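Local atomic coordinates of Glyoxalase/bleomycin resistance protein/dioxygenase (Albidiferax ferrireducens T118, PDB entry 4QB5), a protein that is of unknown specific function but, as a member of the glyoxalase/bleomycin resistance (vicinal oxygen chelate) superfamily, may act as a dioxygenase. Residues 39-48 and 97-108; 27-38 and 69-80. One frame throughout, in Å; residues are numbered along the deposited sequence.

Contact 1 (39-48 and 97-108); sequences KFYDALLGTL and QCDAFHAAGIAN
Leu-44 lies across the ring of Phe-101, a central interlock between two helices whose short axes come within 8.1 Å and run at 161°, close to antiparallel. CD1 of Leu-44 sits 3.6 Å from the centroid of the Phe-101 ring and 8° off its normal, a CH-pi contact over the face, while CD2 of Leu-44 reaches CE1 of Phe-101 at 3.5 Å. CD1 of Leu-48 meets CD1 of Phe-101 obliquely at 3.9 Å. With CG anti to the backbone N (chi1 -176°), Leu-44 also carries CD1 to within 3.9 Å of CA of Gly-105, whose lack of a side chain forms a shallow hollow. Phe-40 uses the same glycine: its CE1 lies 3.4 Å from Gly-105 O, and its CD1 3.5 Å from Asn-108 O, both near the ring plane. Asn-108 also covers the Ala-43 methyl. The methyl of Ala-104 fits between Ala-43 O and CG2 of Thr-47. OG1 of Thr-47 turns back on the chain and donates to Leu-44 O at 2.7 Å, while its methyl packs against Ala-100. Leu-44 and Phe-101 rest on strands 127-133 and 139-144. Paired helices packed against sheet are consistent with the repeated beta-alpha-beta-beta-beta vicinal oxygen chelate fold.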
loop_
_atom_site.group_PDB
_atom_site.type_symbol
_atom_site.label_atom_id
_atom_site.label_comp_id
_atom_site.label_asym_id
_atom_site.label_seq_id
_atom_site.Cartn_x
_atom_site.Cartn_y
_atom_site.Cartn_z
ATOM N N LYS C 39 -4.179 17.249 6.899
ATOM C CA LYS C 39 -3.498 18.458 6.501
ATOM C C LYS C 39 -2.170 18.109 5.812
ATOM O O LYS C 39 -1.822 18.697 4.780
ATOM C CB LYS C 39 -3.315 19.349 7.702
ATOM C CG LYS C 39 -2.551 20.618 7.374
ATOM C CD LYS C 39 -2.526 21.557 8.592
ATOM C CE LYS C 39 -1.154 22.195 8.716
ATOM N NZ LYS C 39 -0.113 21.121 8.791
ATOM N N PHE C 40 -1.438 17.150 6.357
ATOM C CA PHE C 40 -0.252 16.604 5.646
ATOM C C PHE C 40 -0.559 16.076 4.232
ATOM O O PHE C 40 0.078 16.530 3.255
ATOM C CB PHE C 40 0.403 15.539 6.537
ATOM C CG PHE C 40 1.556 14.855 5.917
ATOM C CD1 PHE C 40 2.813 15.399 5.992
ATOM C CD2 PHE C 40 1.406 13.666 5.276
ATOM C CE1 PHE C 40 3.901 14.740 5.440
ATOM C CE2 PHE C 40 2.484 13.000 4.722
ATOM C CZ PHE C 40 3.742 13.539 4.791
ATOM N N TYR C 41 -1.534 15.168 4.110
ATOM C CA TYR C 41 -1.824 14.513 2.801
ATOM C C TYR C 41 -2.458 15.474 1.780
ATOM O O TYR C 41 -2.169 15.369 0.599
ATOM C CB TYR C 41 -2.593 13.170 2.934
ATOM C CG TYR C 41 -1.694 12.072 3.401
ATOM C CD1 TYR C 41 -0.807 11.473 2.509
ATOM C CD2 TYR C 41 -1.706 11.594 4.738
ATOM C CE1 TYR C 41 0.056 10.497 2.914
ATOM C CE2 TYR C 41 -0.864 10.550 5.132
ATOM C CZ TYR C 41 0.017 10.026 4.239
ATOM O OH TYR C 41 0.904 9.019 4.613
ATOM N N ASP C 42 -3.308 16.386 2.241
ATOM C CA ASP C 42 -3.821 17.477 1.399
ATOM C C ASP C 42 -2.667 18.216 0.730
ATOM O O ASP C 42 -2.629 18.371 -0.530
ATOM C CB ASP C 42 -4.698 18.474 2.226
ATOM C CG ASP C 42 -6.093 17.938 2.512
ATOM O OD1 ASP C 42 -6.453 16.757 2.157
ATOM O OD2 ASP C 42 -6.894 18.706 3.135
ATOM N N ALA C 43 -1.702 18.598 1.543
ATOM C CA ALA C 43 -0.546 19.340 1.072
ATOM C C ALA C 43 0.325 18.479 0.161
ATOM O O ALA C 43 0.773 18.914 -0.942
ATOM C CB ALA C 43 0.323 19.892 2.250
ATOM N N LEU C 44 0.541 17.251 0.604
ATOM C CA LEU C 44 1.443 16.347 -0.079
ATOM C C LEU C 44 0.888 15.894 -1.424
ATOM O O LEU C 44 1.528 16.032 -2.457
ATOM C CB LEU C 44 1.647 15.110 0.778
ATOM C CG LEU C 44 2.645 14.118 0.243
ATOM C CD1 LEU C 44 4.044 14.598 0.571
ATOM C CD2 LEU C 44 2.379 12.718 0.790
ATOM N N LEU C 45 -0.281 15.312 -1.396
ATOM C CA LEU C 45 -0.843 14.764 -2.593
ATOM C C LEU C 45 -1.380 15.846 -3.518
ATOM O O LEU C 45 -1.507 15.594 -4.717
ATOM C CB LEU C 45 -1.890 13.714 -2.279
ATOM C CG LEU C 45 -1.413 12.544 -1.367
ATOM C CD1 LEU C 45 -2.539 11.615 -1.062
ATOM C CD2 LEU C 45 -0.294 11.830 -2.096
ATOM N N GLY C 46 -1.713 17.025 -2.986
ATOM C CA GLY C 46 -2.061 18.172 -3.855
ATOM C C GLY C 46 -0.951 18.439 -4.889
ATOM O O GLY C 46 -1.227 18.882 -6.005
ATOM N N THR C 47 0.303 18.188 -4.538
ATOM C CA THR C 47 1.399 18.479 -5.459
ATOM C C THR C 47 1.338 17.533 -6.672
ATOM O O THR C 47 1.902 17.840 -7.729
ATOM C CB THR C 47 2.805 18.295 -4.868
ATOM O OG1 THR C 47 3.008 16.893 -4.518
ATOM C CG2 THR C 47 3.054 19.210 -3.704
ATOM N N LEU C 48 0.680 16.391 -6.499
ATOM C CA LEU C 48 0.463 15.429 -7.589
ATOM C C LEU C 48 -0.897 15.578 -8.188
ATOM O O LEU C 48 -1.317 14.767 -9.016
ATOM C CB LEU C 48 0.626 13.980 -7.057
ATOM C CG LEU C 48 1.895 13.703 -6.297
ATOM C CD1 LEU C 48 2.062 12.271 -5.855
ATOM C CD2 LEU C 48 3.092 14.073 -7.124
ATOM N N GLN C 97 8.078 17.049 -9.656
ATOM C CA GLN C 97 6.874 16.771 -8.812
ATOM C C GLN C 97 7.253 15.971 -7.595
ATOM O O GLN C 97 6.723 16.205 -6.518
ATOM C CB GLN C 97 5.794 16.032 -9.566
ATOM C CG GLN C 97 4.879 16.941 -10.309
ATOM C CD GLN C 97 3.651 16.236 -10.868
ATOM O OE1 GLN C 97 3.474 15.004 -10.803
ATOM N NE2 GLN C 97 2.811 17.024 -11.430
ATOM N N CYS C 98 8.205 15.063 -7.761
ATOM C CA CYS C 98 8.756 14.322 -6.649
ATOM C C CYS C 98 9.410 15.291 -5.670
ATOM O O CYS C 98 9.269 15.107 -4.470
ATOM C CB CYS C 98 9.827 13.283 -7.058
ATOM S SG CYS C 98 9.236 11.970 -8.128
ATOM N N ASP C 99 10.126 16.306 -6.156
ATOM C CA ASP C 99 10.748 17.235 -5.221
ATOM C C ASP C 99 9.680 18.121 -4.539
ATOM O O ASP C 99 9.866 18.498 -3.425
ATOM C CB ASP C 99 11.726 18.159 -5.900
ATOM C CG ASP C 99 13.045 17.457 -6.261
ATOM O OD1 ASP C 99 13.336 16.314 -5.836
ATOM O OD2 ASP C 99 13.748 18.086 -7.018
ATOM N N ALA C 100 8.659 18.531 -5.262
ATOM C CA ALA C 100 7.536 19.348 -4.655
ATOM C C ALA C 100 6.783 18.584 -3.574
ATOM O O ALA C 100 6.434 19.100 -2.524
ATOM C CB ALA C 100 6.571 19.677 -5.784
ATOM N N PHE C 101 6.562 17.298 -3.830
ATOM C CA PHE C 101 6.038 16.360 -2.824
ATOM C C PHE C 101 6.882 16.313 -1.558
ATOM O O PHE C 101 6.369 16.456 -0.463
ATOM C CB PHE C 101 6.048 14.983 -3.528
ATOM C CG PHE C 101 5.673 13.798 -2.708
ATOM C CD1 PHE C 101 4.407 13.237 -2.872
ATOM C CD2 PHE C 101 6.633 13.079 -2.015
ATOM C CE1 PHE C 101 4.073 12.042 -2.242
ATOM C CE2 PHE C 101 6.306 11.872 -1.369
ATOM C CZ PHE C 101 5.027 11.352 -1.497
ATOM N N HIS C 102 8.177 16.107 -1.744
ATOM C CA HIS C 102 9.111 16.037 -0.661
ATOM C C HIS C 102 9.079 17.337 0.142
ATOM O O HIS C 102 8.978 17.306 1.361
ATOM C CB HIS C 102 10.525 15.704 -1.153
ATOM C CG HIS C 102 11.506 15.518 -0.047
ATOM N ND1 HIS C 102 11.815 14.282 0.488
ATOM C CD2 HIS C 102 12.254 16.408 0.627
ATOM C CE1 HIS C 102 12.689 14.425 1.460
ATOM N NE2 HIS C 102 12.978 15.708 1.559
ATOM N N ALA C 103 9.138 18.475 -0.550
ATOM C CA ALA C 103 9.068 19.759 0.124
ATOM C C ALA C 103 7.750 19.945 0.899
ATOM O O ALA C 103 7.760 20.448 2.016
ATOM C CB ALA C 103 9.282 20.923 -0.890
ATOM N N ALA C 104 6.622 19.614 0.296
ATOM C CA ALA C 104 5.383 19.782 0.964
ATOM C C ALA C 104 5.351 18.897 2.215
ATOM O O ALA C 104 4.888 19.315 3.293
ATOM C CB ALA C 104 4.248 19.426 0.043
ATOM N N GLY C 105 5.932 17.710 2.096
ATOM C CA GLY C 105 5.960 16.794 3.219
ATOM C C GLY C 105 6.709 17.337 4.401
ATOM O O GLY C 105 6.177 17.311 5.544
ATOM N N ILE C 106 7.893 17.880 4.116
ATOM C CA ILE C 106 8.720 18.471 5.151
ATOM C C ILE C 106 8.099 19.746 5.716
ATOM O O ILE C 106 8.369 20.104 6.843
ATOM C CB ILE C 106 10.129 18.804 4.650
ATOM C CG1 ILE C 106 10.847 17.534 4.160
ATOM C CG2 ILE C 106 10.919 19.470 5.765
ATOM C CD1 ILE C 106 10.940 16.426 5.148
ATOM N N ALA C 107 7.336 20.458 4.908
ATOM C CA ALA C 107 6.718 21.693 5.394
ATOM C C ALA C 107 5.512 21.419 6.292
ATOM O O ALA C 107 5.084 22.313 7.015
ATOM C CB ALA C 107 6.299 22.578 4.230
ATOM N N ASN C 108 4.965 20.201 6.258
ATOM C CA ASN C 108 3.701 19.937 6.909
ATOM C C ASN C 108 3.738 18.805 7.924
ATOM O O ASN C 108 2.768 18.125 8.119
ATOM C CB ASN C 108 2.664 19.570 5.836
ATOM C CG ASN C 108 2.241 20.738 5.048
ATOM O OD1 ASN C 108 2.836 21.100 4.013
ATOM N ND2 ASN C 108 1.298 21.416 5.582
HETATM O O HOH W 1 -0.333 18.195 9.544
#

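Contact 2 (27-38 and 69-80); sequences VMVGVNDLEVSK and FGITTPINGQPA
Strands 27-30 and 69-72 run parallel, their short axes 4.7 Å apart at closest and at 24°, with Val-27 opposite Phe-69 and Val-29 opposite Ile-71. Four backbone hydrogen bonds of 2.8 to 3.0 Å alternate between the strands: Gly-70 N to Val-27 O, Val-29 N to Gly-70 O, Thr-72 N to Val-29 O and, from just after the strand, Val-31 N to Thr-72 O. On one face, CG2 of Val-29 meets CZ of Phe-69 at 3.7 Å and also CG2 of Ile-71, whose CB touches CG1 of Val-31. Ile-71 places CG1 between its backbone N and carbonyl carbon (chi1 54°), and its CD1 ends 3.6 Å from Ser-37 CB, under helix 34-46. Leu-34 CD2 slides past Ile-71 CG1 in the opposite direction, and Leu-34 CD1 meets Thr-73 OG1. The opposite face carries selenomethionine Met-28, which lays SE 3.7 Å from Gly-70 CA and CE 3.9 Å from Thr-72 CB. At the last strand residue, Ala-80 CB packs 3.4 Å from Gly-30 C. A water donates to Val-31 O and is hydrogen-bonded to Thr-73 OG1. Asp-33 N-caps the helix through OD1, which accepts from Val-36 N. Val-27 and Met-28 pair antiparallel with a strand of the second subunit, continuing the sheet. Backbone bonds thus fix the strand register, whereas largely apolar side chains join sheet to helix.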
loop_
_atom_site.group_PDB
_atom_site.type_symbol
_atom_site.label_atom_id
_atom_site.label_comp_id
_atom_site.label_asym_id
_atom_site.label_seq_id
_atom_site.Cartn_x
_atom_site.Cartn_y
_atom_site.Cartn_z
ATOM N N VAL C 27 -5.335 1.753 -1.091
ATOM C CA VAL C 27 -4.395 1.545 -0.024
ATOM C C VAL C 27 -4.817 2.425 1.124
ATOM O O VAL C 27 -5.081 3.660 0.931
ATOM C CB VAL C 27 -2.935 1.889 -0.435
ATOM C CG1 VAL C 27 -1.952 1.561 0.689
ATOM C CG2 VAL C 27 -2.527 1.171 -1.684
HETATM N N MSE C 28 -4.898 1.838 2.326
HETATM C CA MSE C 28 -5.208 2.589 3.551
HETATM C C MSE C 28 -3.991 2.535 4.413
HETATM O O MSE C 28 -3.213 1.515 4.362
HETATM C CB MSE C 28 -6.334 1.921 4.320
HETATM C CG MSE C 28 -7.491 1.479 3.470
HETATM SE SE MSE C 28 -8.447 3.091 2.799
HETATM C CE MSE C 28 -9.059 3.684 4.583
ATOM N N VAL C 29 -3.713 3.609 5.139
ATOM C CA VAL C 29 -2.739 3.583 6.237
ATOM C C VAL C 29 -3.416 4.048 7.512
ATOM O O VAL C 29 -4.374 4.805 7.481
ATOM C CB VAL C 29 -1.462 4.432 5.991
ATOM C CG1 VAL C 29 -0.690 3.907 4.782
ATOM C CG2 VAL C 29 -1.780 5.924 5.819
ATOM N N GLY C 30 -2.886 3.603 8.649
ATOM C CA GLY C 30 -3.434 4.032 9.926
ATOM C C GLY C 30 -2.835 5.306 10.433
ATOM O O GLY C 30 -1.652 5.558 10.279
ATOM N N VAL C 31 -3.659 6.183 10.982
ATOM C CA VAL C 31 -3.123 7.415 11.569
ATOM C C VAL C 31 -3.707 7.612 12.972
ATOM O O VAL C 31 -4.791 7.121 13.258
ATOM C CB VAL C 31 -3.473 8.648 10.680
ATOM C CG1 VAL C 31 -2.950 8.453 9.287
ATOM C CG2 VAL C 31 -4.973 8.910 10.620
ATOM N N ASN C 32 -2.982 8.304 13.840
ATOM C CA ASN C 32 -3.410 8.508 15.214
ATOM C C ASN C 32 -4.102 9.847 15.409
ATOM O O ASN C 32 -4.812 10.029 16.391
ATOM C CB ASN C 32 -2.253 8.248 16.200
ATOM C CG ASN C 32 -1.980 6.699 16.414
ATOM O OD1 ASN C 32 -0.802 6.206 16.362
ATOM N ND2 ASN C 32 -3.059 5.945 16.685
ATOM N N ASP C 33 -3.996 10.721 14.404
ATOM C CA ASP C 33 -4.694 12.021 14.429
ATOM C C ASP C 33 -5.140 12.407 13.045
ATOM O O ASP C 33 -4.320 12.885 12.200
ATOM C CB ASP C 33 -3.759 13.084 14.990
ATOM C CG ASP C 33 -4.487 14.413 15.230
ATOM O OD1 ASP C 33 -5.430 14.743 14.447
ATOM O OD2 ASP C 33 -4.110 15.080 16.194
ATOM N N LEU C 34 -6.416 12.152 12.784
ATOM C CA LEU C 34 -6.939 12.312 11.464
ATOM C C LEU C 34 -6.778 13.718 10.844
ATOM O O LEU C 34 -6.533 13.844 9.639
ATOM C CB LEU C 34 -8.375 11.903 11.419
ATOM C CG LEU C 34 -8.720 10.458 11.222
ATOM C CD1 LEU C 34 -10.204 10.268 11.513
ATOM C CD2 LEU C 34 -8.407 9.940 9.841
ATOM N N GLU C 35 -6.919 14.769 11.663
ATOM C CA GLU C 35 -6.919 16.117 11.155
ATOM C C GLU C 35 -5.511 16.546 10.859
ATOM O O GLU C 35 -5.269 17.188 9.841
ATOM C CB GLU C 35 -7.639 17.091 12.160
ATOM C CG GLU C 35 -9.116 16.799 12.284
ATOM C CD GLU C 35 -9.869 16.845 10.959
ATOM O OE1 GLU C 35 -9.579 17.694 10.071
ATOM O OE2 GLU C 35 -10.772 16.030 10.774
ATOM N N VAL C 36 -4.581 16.215 11.743
ATOM C CA VAL C 36 -3.160 16.382 11.464
ATOM C C VAL C 36 -2.760 15.652 10.146
ATOM O O VAL C 36 -2.082 16.242 9.301
ATOM C CB VAL C 36 -2.277 15.951 12.648
ATOM C CG1 VAL C 36 -0.814 15.794 12.228
ATOM C CG2 VAL C 36 -2.361 16.990 13.791
ATOM N N SER C 37 -3.207 14.408 9.951
ATOM C CA SER C 37 -2.821 13.654 8.752
ATOM C C SER C 37 -3.508 14.186 7.498
ATOM O O SER C 37 -2.938 14.144 6.461
ATOM C CB SER C 37 -3.127 12.143 8.951
ATOM O OG SER C 37 -2.244 11.620 9.958
ATOM N N LYS C 38 -4.762 14.611 7.601
ATOM C CA LYS C 38 -5.479 15.241 6.510
ATOM C C LYS C 38 -4.708 16.468 5.987
ATOM O O LYS C 38 -4.567 16.682 4.779
ATOM C CB LYS C 38 -6.867 15.664 6.930
ATOM C CG LYS C 38 -7.631 16.271 5.771
ATOM C CD LYS C 38 -8.938 16.843 6.215
ATOM C CE LYS C 38 -9.800 17.129 5.019
ATOM N NZ LYS C 38 -9.272 18.243 4.227
ATOM N N PHE C 69 -6.509 6.371 -2.178
ATOM C CA PHE C 69 -5.707 6.307 -0.963
ATOM C C PHE C 69 -6.540 6.749 0.184
ATOM O O PHE C 69 -7.308 7.722 0.051
ATOM C CB PHE C 69 -4.490 7.240 -1.067
ATOM C CG PHE C 69 -3.736 7.378 0.208
ATOM C CD1 PHE C 69 -2.981 6.323 0.731
ATOM C CD2 PHE C 69 -3.682 8.610 0.859
ATOM C CE1 PHE C 69 -2.294 6.448 1.921
ATOM C CE2 PHE C 69 -2.987 8.737 2.065
ATOM C CZ PHE C 69 -2.244 7.675 2.555
ATOM N N GLY C 70 -6.365 6.102 1.338
ATOM C CA GLY C 70 -7.092 6.533 2.534
ATOM C C GLY C 70 -6.282 6.543 3.804
ATOM O O GLY C 70 -5.331 5.763 3.980
ATOM N N ILE C 71 -6.618 7.463 4.692
ATOM C CA ILE C 71 -6.049 7.492 6.036
ATOM C C ILE C 71 -7.180 7.141 6.984
ATOM O O ILE C 71 -8.368 7.540 6.761
ATOM C CB ILE C 71 -5.405 8.834 6.407
ATOM C CG1 ILE C 71 -6.390 10.012 6.204
ATOM C CG2 ILE C 71 -4.135 9.000 5.593
ATOM C CD1 ILE C 71 -5.836 11.324 6.666
ATOM N N THR C 72 -6.859 6.334 7.994
ATOM C CA THR C 72 -7.923 5.804 8.858
ATOM C C THR C 72 -7.478 5.693 10.295
ATOM O O THR C 72 -6.313 5.424 10.604
ATOM C CB THR C 72 -8.471 4.412 8.356
ATOM O OG1 THR C 72 -9.674 4.071 9.073
ATOM C CG2 THR C 72 -7.449 3.261 8.578
ATOM N N THR C 73 -8.436 5.911 11.187
ATOM C CA THR C 73 -8.360 5.453 12.565
ATOM C C THR C 73 -8.515 3.917 12.507
ATOM O O THR C 73 -9.423 3.425 11.843
ATOM C CB THR C 73 -9.549 6.042 13.395
ATOM O OG1 THR C 73 -9.332 7.443 13.491
ATOM C CG2 THR C 73 -9.531 5.476 14.840
ATOM N N PRO C 74 -7.607 3.159 13.142
ATOM C CA PRO C 74 -7.735 1.681 12.970
ATOM C C PRO C 74 -9.065 1.165 13.476
ATOM O O PRO C 74 -9.502 1.539 14.570
ATOM C CB PRO C 74 -6.594 1.137 13.820
ATOM C CG PRO C 74 -5.531 2.242 13.732
ATOM C CD PRO C 74 -6.344 3.541 13.764
ATOM N N ILE C 75 -9.667 0.244 12.750
ATOM C CA ILE C 75 -11.011 -0.234 13.145
ATOM C C ILE C 75 -10.967 -1.034 14.465
ATOM O O ILE C 75 -11.989 -1.254 15.070
ATOM C CB ILE C 75 -11.678 -1.092 12.058
ATOM C CG1 ILE C 75 -10.938 -2.412 11.887
ATOM C CG2 ILE C 75 -11.718 -0.326 10.737
ATOM C CD1 ILE C 75 -11.713 -3.384 11.031
ATOM N N ASN C 76 -9.808 -1.510 14.902
ATOM C CA ASN C 76 -9.827 -2.327 16.166
ATOM C C ASN C 76 -9.740 -1.482 17.424
ATOM O O ASN C 76 -9.626 -1.995 18.546
ATOM C CB ASN C 76 -8.732 -3.420 16.124
ATOM C CG ASN C 76 -7.351 -2.861 16.165
ATOM O OD1 ASN C 76 -7.151 -1.656 16.215
ATOM N ND2 ASN C 76 -6.359 -3.754 16.060
ATOM N N GLY C 77 -9.766 -0.157 17.239
ATOM C CA GLY C 77 -9.656 0.782 18.357
ATOM C C GLY C 77 -8.298 0.886 19.009
ATOM O O GLY C 77 -8.180 1.580 19.984
ATOM N N GLN C 78 -7.275 0.190 18.481
ATOM C CA GLN C 78 -5.950 0.269 18.989
ATOM C C GLN C 78 -5.136 1.265 18.151
ATOM O O GLN C 78 -5.529 1.636 17.034
ATOM C CB GLN C 78 -5.303 -1.139 18.937
ATOM C CG GLN C 78 -6.036 -2.238 19.701
ATOM C CD GLN C 78 -5.810 -2.139 21.218
ATOM O OE1 GLN C 78 -6.133 -1.133 21.826
ATOM N NE2 GLN C 78 -5.306 -3.205 21.830
ATOM N N PRO C 79 -4.026 1.725 18.689
ATOM C CA PRO C 79 -3.192 2.739 18.018
ATOM C C PRO C 79 -2.656 2.306 16.664
ATOM O O PRO C 79 -2.401 1.116 16.421
ATOM C CB PRO C 79 -2.006 2.920 18.953
ATOM C CG PRO C 79 -2.469 2.422 20.271
ATOM C CD PRO C 79 -3.431 1.313 19.977
ATOM N N ALA C 80 -2.524 3.277 15.788
ATOM C CA ALA C 80 -2.073 3.053 14.447
ATOM C C ALA C 80 -0.635 2.774 14.549
ATOM O O ALA C 80 0.012 3.436 15.326
ATOM C CB ALA C 80 -2.214 4.331 13.613
HETATM O O HOH W 2 -7.044 8.265 14.186
#

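Contacts 1 and 2 have centres about 18 Å apart and share helix 34-46, whose first turn lies in contact 2 and whose remainder lies in contact 1. Their segments alternate along the chain, in the order 27-38, 39-48, 69-80, 97-108. The contacts also touch directly: Tyr-41 CD1 lies 3.5 Å from Phe-69 CE2, and Leu-45 CD1 lies 3.7 Å from Phe-69 CD2. Helix 34-46 packs on the sheet of strands 24-30 and 67-72 and on helix 95-107, and through Phe-40 and Leu-44 it also reaches the second sheet. Helix 95-107 packs against that second sheet, so the two contacts together connect both sheets of the subunit.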